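Local coordinates for protein Non-reducing end beta-L-arabinofuranosidase (Bacteroides thetaiotaomicron, PDB 5MQO) that probably hydrolyses terminal sugar linkages in complex plant pectin, as a family GH127 glycoside hydrolase linked to aceric acid release by a gut bacterium, at residues A[486-491]-A[503-509]; A[43-47]-A[469-474]; A[287-291]-A[316-322]. One frame throughout, in Å; residues are numbered along the deposited sequence.

Interaction 1. Residues A[486-491]-A[503-509]; sequences YGANTL and LVQETDY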
loop_
_atom_site.group_PDB
_atom_site.type_symbol
_atom_site.label_atom_id
_atom_site.label_comp_id
_atom_site.label_asym_id
_atom_site.label_seq_id
_atom_site.Cartn_x
_atom_site.Cartn_y
_atom_site.Cartn_z
ATOM N N TYR A 486 -12.489 -6.101 -1.750
ATOM C CA TYR A 486 -13.237 -6.989 -2.623
ATOM C C TYR A 486 -12.346 -7.623 -3.688
ATOM O O TYR A 486 -11.421 -6.998 -4.215
ATOM C CB TYR A 486 -14.454 -6.260 -3.259
ATOM C CG TYR A 486 -15.398 -5.664 -2.218
ATOM C CD1 TYR A 486 -16.037 -6.486 -1.286
ATOM C CD2 TYR A 486 -15.634 -4.296 -2.143
ATOM C CE1 TYR A 486 -16.866 -5.972 -0.304
ATOM C CE2 TYR A 486 -16.473 -3.770 -1.151
ATOM C CZ TYR A 486 -17.076 -4.618 -0.229
ATOM O OH TYR A 486 -17.904 -4.164 0.765
ATOM N N GLY A 487 -12.657 -8.874 -4.008
ATOM C CA GLY A 487 -11.896 -9.695 -4.956
ATOM C C GLY A 487 -12.282 -11.156 -4.740
ATOM O O GLY A 487 -12.593 -11.571 -3.612
ATOM N N ALA A 488 -12.274 -11.934 -5.819
ATOM C CA ALA A 488 -12.716 -13.309 -5.751
ATOM C C ALA A 488 -11.780 -14.069 -4.835
ATOM O O ALA A 488 -10.567 -14.004 -5.027
ATOM C CB ALA A 488 -12.711 -13.925 -7.126
ATOM N N ASN A 489 -12.347 -14.767 -3.843
ATOM C CA ASN A 489 -11.571 -15.458 -2.832
ATOM C C ASN A 489 -12.363 -16.509 -2.034
ATOM O O ASN A 489 -13.585 -16.470 -1.986
ATOM C CB ASN A 489 -10.979 -14.429 -1.845
ATOM C CG ASN A 489 -12.039 -13.792 -0.937
ATOM O OD1 ASN A 489 -12.682 -14.463 -0.114
ATOM N ND2 ASN A 489 -12.200 -12.497 -1.062
ATOM N N THR A 490 -11.634 -17.421 -1.387
ATOM C CA THR A 490 -12.148 -18.166 -0.237
ATOM C C THR A 490 -11.616 -17.587 1.082
ATOM O O THR A 490 -10.485 -17.126 1.153
ATOM C CB THR A 490 -11.750 -19.649 -0.277
ATOM O OG1 THR A 490 -10.327 -19.754 -0.283
ATOM C CG2 THR A 490 -12.324 -20.339 -1.493
ATOM N N LEU A 491 -12.450 -17.624 2.118
ATOM C CA LEU A 491 -12.030 -17.410 3.495
ATOM C C LEU A 491 -12.494 -18.564 4.368
ATOM O O LEU A 491 -13.695 -18.834 4.413
ATOM C CB LEU A 491 -12.643 -16.128 4.037
ATOM C CG LEU A 491 -12.637 -15.915 5.558
ATOM C CD1 LEU A 491 -11.219 -15.923 6.114
ATOM C CD2 LEU A 491 -13.323 -14.602 5.864
ATOM N N LEU A 503 -16.287 -19.082 3.858
ATOM C CA LEU A 503 -17.138 -18.436 2.877
ATOM C C LEU A 503 -16.443 -18.273 1.525
ATOM O O LEU A 503 -15.239 -18.435 1.393
ATOM C CB LEU A 503 -17.728 -17.132 3.431
ATOM C CG LEU A 503 -16.790 -16.016 3.912
ATOM C CD1 LEU A 503 -16.226 -15.187 2.762
ATOM C CD2 LEU A 503 -17.517 -15.108 4.889
ATOM N N VAL A 504 -17.252 -18.017 0.516
ATOM C CA VAL A 504 -16.785 -17.878 -0.850
ATOM C C VAL A 504 -17.266 -16.535 -1.393
ATOM O O VAL A 504 -18.464 -16.220 -1.339
ATOM C CB VAL A 504 -17.293 -19.021 -1.751
ATOM C CG1 VAL A 504 -16.588 -18.988 -3.095
ATOM C CG2 VAL A 504 -17.035 -20.350 -1.076
ATOM N N GLN A 505 -16.318 -15.760 -1.917
ATOM C CA GLN A 505 -16.578 -14.436 -2.450
ATOM C C GLN A 505 -16.449 -14.529 -3.951
ATOM O O GLN A 505 -15.411 -14.966 -4.443
ATOM C CB GLN A 505 -15.562 -13.436 -1.888
ATOM C CG GLN A 505 -15.719 -12.013 -2.454
ATOM C CD GLN A 505 -15.256 -10.913 -1.507
ATOM O OE1 GLN A 505 -15.067 -11.129 -0.317
ATOM N NE2 GLN A 505 -15.100 -9.744 -2.026
ATOM N N GLU A 506 -17.494 -14.134 -4.674
ATOM C CA GLU A 506 -17.457 -14.139 -6.130
ATOM C C GLU A 506 -17.713 -12.730 -6.604
ATOM O O GLU A 506 -18.656 -12.097 -6.141
ATOM C CB GLU A 506 -18.505 -15.087 -6.685
ATOM C CG GLU A 506 -18.578 -16.425 -5.945
ATOM C CD GLU A 506 -19.453 -17.439 -6.666
ATOM O OE1 GLU A 506 -20.697 -17.425 -6.476
ATOM O OE2 GLU A 506 -18.882 -18.232 -7.441
ATOM N N THR A 507 -16.847 -12.235 -7.491
ATOM C CA THR A 507 -16.971 -10.883 -8.075
ATOM C C THR A 507 -15.912 -10.638 -9.146
ATOM O O THR A 507 -14.846 -11.252 -9.078
ATOM C CB THR A 507 -16.813 -9.790 -7.016
ATOM O OG1 THR A 507 -16.904 -8.523 -7.661
ATOM C CG2 THR A 507 -15.456 -9.920 -6.243
ATOM N N ASP A 508 -16.181 -9.749 -10.109
ATOM C CA ASP A 508 -15.163 -9.427 -11.132
ATOM C C ASP A 508 -14.467 -8.100 -10.805
ATOM O O ASP A 508 -13.749 -7.549 -11.631
ATOM C CB ASP A 508 -15.736 -9.452 -12.571
ATOM C CG ASP A 508 -14.620 -9.529 -13.687
ATOM O OD1 ASP A 508 -13.544 -10.140 -13.464
ATOM O OD2 ASP A 508 -14.824 -8.972 -14.806
ATOM N N TYR A 509 -14.684 -7.615 -9.579
ATOM C CA TYR A 509 -13.999 -6.442 -8.991
ATOM C C TYR A 509 -12.489 -6.567 -9.225
ATOM O O TYR A 509 -11.965 -7.685 -9.202
ATOM C CB TYR A 509 -14.287 -6.390 -7.475
ATOM C CG TYR A 509 -14.105 -5.052 -6.773
ATOM C CD1 TYR A 509 -15.155 -4.134 -6.665
ATOM C CD2 TYR A 509 -12.907 -4.721 -6.179
ATOM C CE1 TYR A 509 -14.988 -2.922 -6.000
ATOM C CE2 TYR A 509 -12.746 -3.513 -5.523
ATOM C CZ TYR A 509 -13.776 -2.614 -5.433
ATOM O OH TYR A 509 -13.560 -1.420 -4.772
#

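Interaction 2. Residues A[43-47]-A[469-474]; sequences AVHWT and AQNYAY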
loop_
_atom_site.group_PDB
_atom_site.type_symbol
_atom_site.label_atom_id
_atom_site.label_comp_id
_atom_site.label_asym_id
_atom_site.label_seq_id
_atom_site.Cartn_x
_atom_site.Cartn_y
_atom_site.Cartn_z
ATOM N N ALA A 43 -5.702 -18.139 5.929
ATOM C CA ALA A 43 -7.168 -18.190 5.825
ATOM C C ALA A 43 -7.790 -17.730 4.511
ATOM O O ALA A 43 -8.865 -18.199 4.170
ATOM C CB ALA A 43 -7.783 -17.386 6.955
ATOM N N VAL A 44 -7.151 -16.809 3.794
ATOM C CA VAL A 44 -7.742 -16.229 2.589
ATOM C C VAL A 44 -6.885 -16.635 1.394
ATOM O O VAL A 44 -5.678 -16.438 1.427
ATOM C CB VAL A 44 -7.855 -14.685 2.704
ATOM C CG1 VAL A 44 -8.496 -14.070 1.464
ATOM C CG2 VAL A 44 -8.667 -14.291 3.939
ATOM N N HIS A 45 -7.494 -17.256 0.372
ATOM C CA HIS A 45 -6.851 -17.458 -0.948
ATOM C C HIS A 45 -7.623 -16.669 -2.014
ATOM O O HIS A 45 -8.834 -16.815 -2.115
ATOM C CB HIS A 45 -6.875 -18.919 -1.449
ATOM C CG HIS A 45 -6.503 -19.963 -0.442
ATOM N ND1 HIS A 45 -5.728 -19.715 0.670
ATOM C CD2 HIS A 45 -6.754 -21.292 -0.433
ATOM C CE1 HIS A 45 -5.556 -20.840 1.346
ATOM N NE2 HIS A 45 -6.161 -21.810 0.690
ATOM N N TRP A 46 -6.918 -15.883 -2.828
ATOM C CA TRP A 46 -7.482 -15.389 -4.087
ATOM C C TRP A 46 -7.801 -16.601 -4.973
ATOM O O TRP A 46 -7.032 -17.575 -4.992
ATOM C CB TRP A 46 -6.509 -14.485 -4.881
ATOM C CG TRP A 46 -6.043 -13.270 -4.197
ATOM C CD1 TRP A 46 -4.738 -12.906 -3.966
ATOM C CD2 TRP A 46 -6.856 -12.236 -3.627
ATOM N NE1 TRP A 46 -4.697 -11.702 -3.296
ATOM C CE2 TRP A 46 -5.978 -11.269 -3.078
ATOM C CE3 TRP A 46 -8.236 -12.032 -3.531
ATOM C CZ2 TRP A 46 -6.433 -10.122 -2.448
ATOM C CZ3 TRP A 46 -8.696 -10.889 -2.893
ATOM C CH2 TRP A 46 -7.790 -9.941 -2.363
ATOM N N THR A 47 -8.905 -16.487 -5.721
ATOM C CA THR A 47 -9.366 -17.473 -6.680
ATOM C C THR A 47 -9.359 -16.876 -8.099
ATOM O O THR A 47 -8.303 -16.811 -8.705
ATOM C CB THR A 47 -10.760 -18.010 -6.280
ATOM O OG1 THR A 47 -11.675 -16.926 -6.146
ATOM C CG2 THR A 47 -10.700 -18.715 -4.946
ATOM N N ALA A 469 -1.207 -9.440 -0.473
ATOM C CA ALA A 469 -2.470 -8.701 -0.677
ATOM C C ALA A 469 -3.667 -9.377 -0.022
ATOM O O ALA A 469 -4.441 -8.726 0.650
ATOM C CB ALA A 469 -2.732 -8.529 -2.152
ATOM N N GLN A 470 -3.805 -10.689 -0.205
ATOM C CA GLN A 470 -4.911 -11.479 0.418
ATOM C C GLN A 470 -5.103 -11.278 1.912
ATOM O O GLN A 470 -6.227 -11.437 2.397
ATOM C CB GLN A 470 -4.812 -12.986 0.142
ATOM C CG GLN A 470 -3.561 -13.678 0.689
ATOM C CD GLN A 470 -2.361 -13.486 -0.198
ATOM O OE1 GLN A 470 -2.478 -12.947 -1.310
ATOM N NE2 GLN A 470 -1.195 -13.900 0.279
ATOM N N ASN A 471 -4.019 -10.932 2.620
ATOM C CA ASN A 471 -4.055 -10.670 4.055
ATOM C C ASN A 471 -4.677 -9.345 4.415
ATOM O O ASN A 471 -4.756 -9.042 5.600
ATOM C CB ASN A 471 -2.658 -10.714 4.646
ATOM C CG ASN A 471 -2.116 -12.103 4.715
ATOM O OD1 ASN A 471 -2.396 -12.841 5.672
ATOM N ND2 ASN A 471 -1.338 -12.479 3.721
ATOM N N TYR A 472 -5.110 -8.572 3.409
ATOM C CA TYR A 472 -5.850 -7.315 3.588
ATOM C C TYR A 472 -7.373 -7.380 3.214
ATOM O O TYR A 472 -8.094 -6.373 3.299
ATOM C CB TYR A 472 -5.115 -6.214 2.776
ATOM C CG TYR A 472 -3.696 -5.986 3.289
ATOM C CD1 TYR A 472 -3.470 -5.115 4.343
ATOM C CD2 TYR A 472 -2.608 -6.705 2.779
ATOM C CE1 TYR A 472 -2.207 -4.954 4.875
ATOM C CE2 TYR A 472 -1.327 -6.546 3.306
ATOM C CZ TYR A 472 -1.125 -5.660 4.354
ATOM O OH TYR A 472 0.127 -5.437 4.883
ATOM N N ALA A 473 -7.878 -8.558 2.840
ATOM C CA ALA A 473 -9.241 -8.648 2.302
ATOM C C ALA A 473 -10.278 -8.512 3.387
ATOM O O ALA A 473 -11.272 -7.858 3.160
ATOM C CB ALA A 473 -9.442 -9.939 1.545
ATOM N N TYR A 474 -10.027 -9.092 4.566
ATOM C CA TYR A 474 -10.992 -9.067 5.673
ATOM C C TYR A 474 -10.328 -8.674 6.997
ATOM O O TYR A 474 -9.113 -8.788 7.157
ATOM C CB TYR A 474 -11.635 -10.456 5.887
ATOM C CG TYR A 474 -12.329 -11.115 4.698
ATOM C CD1 TYR A 474 -13.687 -10.874 4.412
ATOM C CD2 TYR A 474 -11.653 -12.038 3.891
ATOM C CE1 TYR A 474 -14.328 -11.490 3.326
ATOM C CE2 TYR A 474 -12.287 -12.655 2.817
ATOM C CZ TYR A 474 -13.621 -12.376 2.539
ATOM O OH TYR A 474 -14.228 -12.981 1.478
#

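Interaction 3. Residues A[287-291]-A[316-322]; sequences FRDQY and EQQLMKN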
loop_
_atom_site.group_PDB
_atom_site.type_symbol
_atom_site.label_atom_id
_atom_site.label_comp_id
_atom_site.label_asym_id
_atom_site.label_seq_id
_atom_site.Cartn_x
_atom_site.Cartn_y
_atom_site.Cartn_z
ATOM N N PHE A 287 8.360 13.447 18.907
ATOM C CA PHE A 287 7.203 12.962 18.174
ATOM C C PHE A 287 5.910 13.598 18.640
ATOM O O PHE A 287 5.041 13.881 17.824
ATOM C CB PHE A 287 7.062 11.446 18.170
ATOM C CG PHE A 287 5.881 10.998 17.382
ATOM C CD1 PHE A 287 5.892 11.095 15.995
ATOM C CD2 PHE A 287 4.704 10.594 18.017
ATOM C CE1 PHE A 287 4.763 10.723 15.246
ATOM C CE2 PHE A 287 3.569 10.256 17.287
ATOM C CZ PHE A 287 3.593 10.309 15.908
ATOM N N ARG A 288 5.788 13.872 19.930
ATOM C CA ARG A 288 4.504 14.347 20.465
ATOM C C ARG A 288 4.193 15.783 20.083
ATOM O O ARG A 288 3.052 16.203 20.206
ATOM C CB ARG A 288 4.439 14.115 21.970
ATOM C CG ARG A 288 4.513 12.633 22.298
ATOM C CD ARG A 288 4.372 12.320 23.786
ATOM N NE ARG A 288 4.192 10.887 24.011
ATOM C CZ ARG A 288 5.150 9.960 23.873
ATOM N NH1 ARG A 288 6.412 10.269 23.510
ATOM N NH2 ARG A 288 4.846 8.685 24.097
ATOM N N ASP A 289 5.196 16.510 19.587
ATOM C CA ASP A 289 5.023 17.871 19.040
ATOM C C ASP A 289 4.677 17.887 17.559
ATOM O O ASP A 289 4.333 18.927 17.051
ATOM C CB ASP A 289 6.285 18.729 19.267
ATOM C CG ASP A 289 6.651 18.865 20.744
ATOM O OD1 ASP A 289 5.788 19.299 21.540
ATOM O OD2 ASP A 289 7.802 18.536 21.111
ATOM N N GLN A 290 4.773 16.752 16.874
ATOM C CA GLN A 290 4.528 16.662 15.435
ATOM C C GLN A 290 3.072 16.467 15.155
ATOM O O GLN A 290 2.507 15.455 15.572
ATOM C CB GLN A 290 5.273 15.478 14.829
ATOM C CG GLN A 290 6.786 15.643 14.817
ATOM C CD GLN A 290 7.506 14.414 14.275
ATOM O OE1 GLN A 290 7.077 13.783 13.297
ATOM N NE2 GLN A 290 8.628 14.093 14.896
ATOM N N TYR A 291 2.454 17.413 14.449
ATOM C CA TYR A 291 1.042 17.299 14.040
ATOM C C TYR A 291 0.871 17.391 12.506
ATOM O O TYR A 291 -0.247 17.598 12.003
ATOM C CB TYR A 291 0.195 18.379 14.740
ATOM C CG TYR A 291 0.124 18.242 16.225
ATOM C CD1 TYR A 291 -0.873 17.440 16.828
ATOM C CD2 TYR A 291 1.045 18.899 17.060
ATOM C CE1 TYR A 291 -0.968 17.308 18.216
ATOM C CE2 TYR A 291 0.980 18.759 18.465
ATOM C CZ TYR A 291 -0.033 17.965 19.039
ATOM O OH TYR A 291 -0.141 17.820 20.406
ATOM N N GLU A 316 -2.184 5.223 24.702
ATOM C CA GLU A 316 -1.797 6.601 25.042
ATOM C C GLU A 316 -2.481 7.556 24.091
ATOM O O GLU A 316 -2.100 7.672 22.950
ATOM C CB GLU A 316 -0.274 6.784 24.970
ATOM C CG GLU A 316 0.247 8.091 25.613
ATOM C CD GLU A 316 1.694 8.403 25.236
ATOM O OE1 GLU A 316 2.300 7.504 24.595
ATOM O OE2 GLU A 316 2.212 9.512 25.560
ATOM N N GLN A 317 -3.510 8.232 24.560
ATOM C CA GLN A 317 -4.313 9.062 23.674
ATOM C C GLN A 317 -3.515 10.084 22.864
ATOM O O GLN A 317 -3.839 10.320 21.705
ATOM C CB GLN A 317 -5.466 9.718 24.447
ATOM C CG GLN A 317 -6.563 8.702 24.790
ATOM C CD GLN A 317 -7.728 9.300 25.582
ATOM O OE1 GLN A 317 -7.573 9.682 26.759
ATOM N NE2 GLN A 317 -8.911 9.369 24.945
ATOM N N GLN A 318 -2.467 10.653 23.463
ATOM C CA GLN A 318 -1.702 11.738 22.828
ATOM C C GLN A 318 -1.175 11.281 21.481
ATOM O O GLN A 318 -1.334 11.973 20.508
ATOM C CB GLN A 318 -0.578 12.237 23.746
ATOM C CG GLN A 318 0.399 13.241 23.133
ATOM C CD GLN A 318 -0.245 14.476 22.511
ATOM O OE1 GLN A 318 -1.178 15.062 23.061
ATOM N NE2 GLN A 318 0.273 14.888 21.365
ATOM N N LEU A 319 -0.633 10.077 21.423
ATOM C CA LEU A 319 -0.217 9.472 20.150
ATOM C C LEU A 319 -1.294 9.525 19.030
ATOM O O LEU A 319 -0.994 9.884 17.899
ATOM C CB LEU A 319 0.216 8.029 20.367
ATOM C CG LEU A 319 1.329 7.847 21.389
ATOM C CD1 LEU A 319 1.568 6.378 21.613
ATOM C CD2 LEU A 319 2.607 8.537 20.943
ATOM N N MET A 320 -2.538 9.185 19.358
ATOM C CA MET A 320 -3.659 9.274 18.408
ATOM C C MET A 320 -4.026 10.728 18.101
ATOM O O MET A 320 -4.559 11.011 17.043
ATOM C CB MET A 320 -4.874 8.509 18.950
ATOM C CG MET A 320 -5.960 8.149 17.931
ATOM S SD MET A 320 -5.595 7.046 16.542
ATOM C CE MET A 320 -4.174 6.135 17.160
ATOM N N LYS A 321 -3.751 11.655 19.015
ATOM C CA LYS A 321 -3.873 13.090 18.684
ATOM C C LYS A 321 -2.871 13.497 17.583
ATOM O O LYS A 321 -3.216 14.242 16.682
ATOM C CB LYS A 321 -3.734 13.986 19.935
ATOM C CG LYS A 321 -4.971 14.836 20.240
ATOM C CD LYS A 321 -5.293 15.027 21.734
ATOM C CE LYS A 321 -6.765 15.442 21.893
ATOM N NZ LYS A 321 -7.047 16.175 23.160
ATOM N N ASN A 322 -1.651 12.976 17.666
ATOM C CA ASN A 322 -0.646 13.189 16.648
ATOM C C ASN A 322 -1.001 12.437 15.397
ATOM O O ASN A 322 -0.994 13.011 14.320
ATOM C CB ASN A 322 0.741 12.777 17.135
ATOM C CG ASN A 322 1.195 13.593 18.336
ATOM O OD1 ASN A 322 1.238 13.085 19.446
ATOM N ND2 ASN A 322 1.518 14.869 18.117
#

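Interaction 1. Residues A[486-491]-A[503-509]
Asn489 and Gln505 form an antiparallel hydrogen-bonded pair in the hairpin of strands 489-494 and 500-506, and the face they share with Leu491 and Leu503 is the tight, buried side of the contact. Gln505 N reaches Asn489 O at 2.8 Å, while Asn489 N returns a bond to Gln505 O. Leu491 and Leu503 pair likewise, and Leu491 CB rests 3.9 Å from Leu503 CD1, branched aliphatic chains suiting a buried face. Because CG of Gln505 lies opposite its backbone N (chi1 177°), the extended chain carries NE2 to the edge of the Tyr486 ring, in its plane and 3.5 Å from Tyr486 CD1. Gln505 OE1 takes a weak bond from Asn489 ND2 (3.3 Å), and Tyr474 OH is hydrogen-bonded to Asn489 OD1 and weakly to the same OE1. In the loops beyond, Tyr486 CB lies over the Tyr509 ring, 3.8 Å from its centroid, and the rings make a T-shaped pair with planes at 76°; Tyr486 OH bonds Arg534 O. Thr507 OG1 accepts from Tyr509 N at 3.1 Å, an ST turn, and also bonds Asn514 O.

The other face is looser: Thr490 and Val504, a non-hydrogen-bonded pair, are partly exposed, and their beta-branched chains suit extended backbone. Four backbone bonds thus set the register, while the buried amides of Asn489 and Gln505 rely on each other and Tyr474 OH for polar partners.

Interaction 2. Residues A[43-47]-A[469-474]
The indole of Trp46 receives Gln470 over one face, with Gln470 CB 3.9 Å from the centroid of the five-membered ring, and Ala469 CB in its plane at the edge. The amide plane of Gln470 is turned 86° to the indole and lies past its NE1 rim, leaving Gln470 OE1 3.2 Å from Trp46 NE1. The phenol of Tyr474 is met at its edge instead, where Val44 CG2 comes within 3.7 Å of Tyr474 CD2. Trp46 also stacks with Trp51 and touches Phe55, both of helix 50-69.

Gln470 suits its place because its chain can fold: CG sits between the backbone N and carbonyl carbon, and a second bend at chi2 (-81°) keeps the amide beside the indole while NE2 bonds Cys467 O. Gln470 CG also passes 3.6 Å from Val44 O, the two side chains running past each other in opposite directions. Val44 CG1 then packs 4.2 Å from Ala473 CB. The small alanines matter here, since a methyl lets both the valine and Trp46 CH2 come close to the turn.

Residues 469-472 form a 3-10 turn. The arrangement is consistent with an alpha/alpha-barrel catalytic domain of the six-hairpin clan, whose N-terminal strand 44-46 here adds to the edge of the beta domain's sheet and packs on the turn that follows helix 458-466.

Interaction 3. Residues A[287-291]-A[316-322]
Arg288 grips Glu316 side-on in a bidentate salt bridge that ties the loop before helix 297-314 to the start of helix 317-333, in the helical, probably alpha/alpha-barrel, catalytic domain of the six-hairpin clan. Arg288 NH2 lies 2.9 Å from Glu316 OE1, in the guanidinium plane and on the syn lone pair of that oxygen, and NE bonds OE2 equally closely from 26° outside the carboxylate plane. Both chains are extended, which lets the groups meet well away from their backbones; a second salt bridge from Arg288 NH1 to Asp269 probably helps fix the guanidinium's rotation.

Deeper in, Asn322 is buried and its amide suits a spot with two backbone acceptors. Asn322 ND2 donates to Arg288 O at 2.9 Å and to Gln290 O at 2.8 Å, each approached from above the carbonyl plane. Asn322 OD1 accepts from Gln318 NE2, also 2.8 Å away, which in turn donates to Tyr291 OH at 3.1 Å. One amide thus orients the next, and the Tyr291 phenol is held where one of its faces covers Asn322 ND2.

Packing completes the contact. Leu319 CD2 lies over one face of the Arg288 guanidinium and at the edge of the Phe287 ring, 4.1 Å from Phe287 CD2. Buried Phe287 also packs on Leu303 and Val307 of helix 297-314; with CG opposite its backbone N (chi1 -179°), its CE2 ends 3.8 Å from Asn322 CB.

Interactions 1 and 2 are neighbours, with centres 9 Å apart, and share one antiparallel sheet in which strand 44-46 lies beside strand 489-494. They touch through Tyr474 and across that sheet, where Asn489 CB packs 3.2 Å from His45 O. Interaction 3 stands apart among the helices, its centre about 32 Å from that of interaction 2 and 38 Å from that of interaction 1. Along the chain it is nested in the long loop closed by interaction 2, and interaction 1 follows both. Interaction 3 thus fixes a loop to a helix inside the catalytic domain, while interactions 1 and 2 lie where that domain meets the beta sheet.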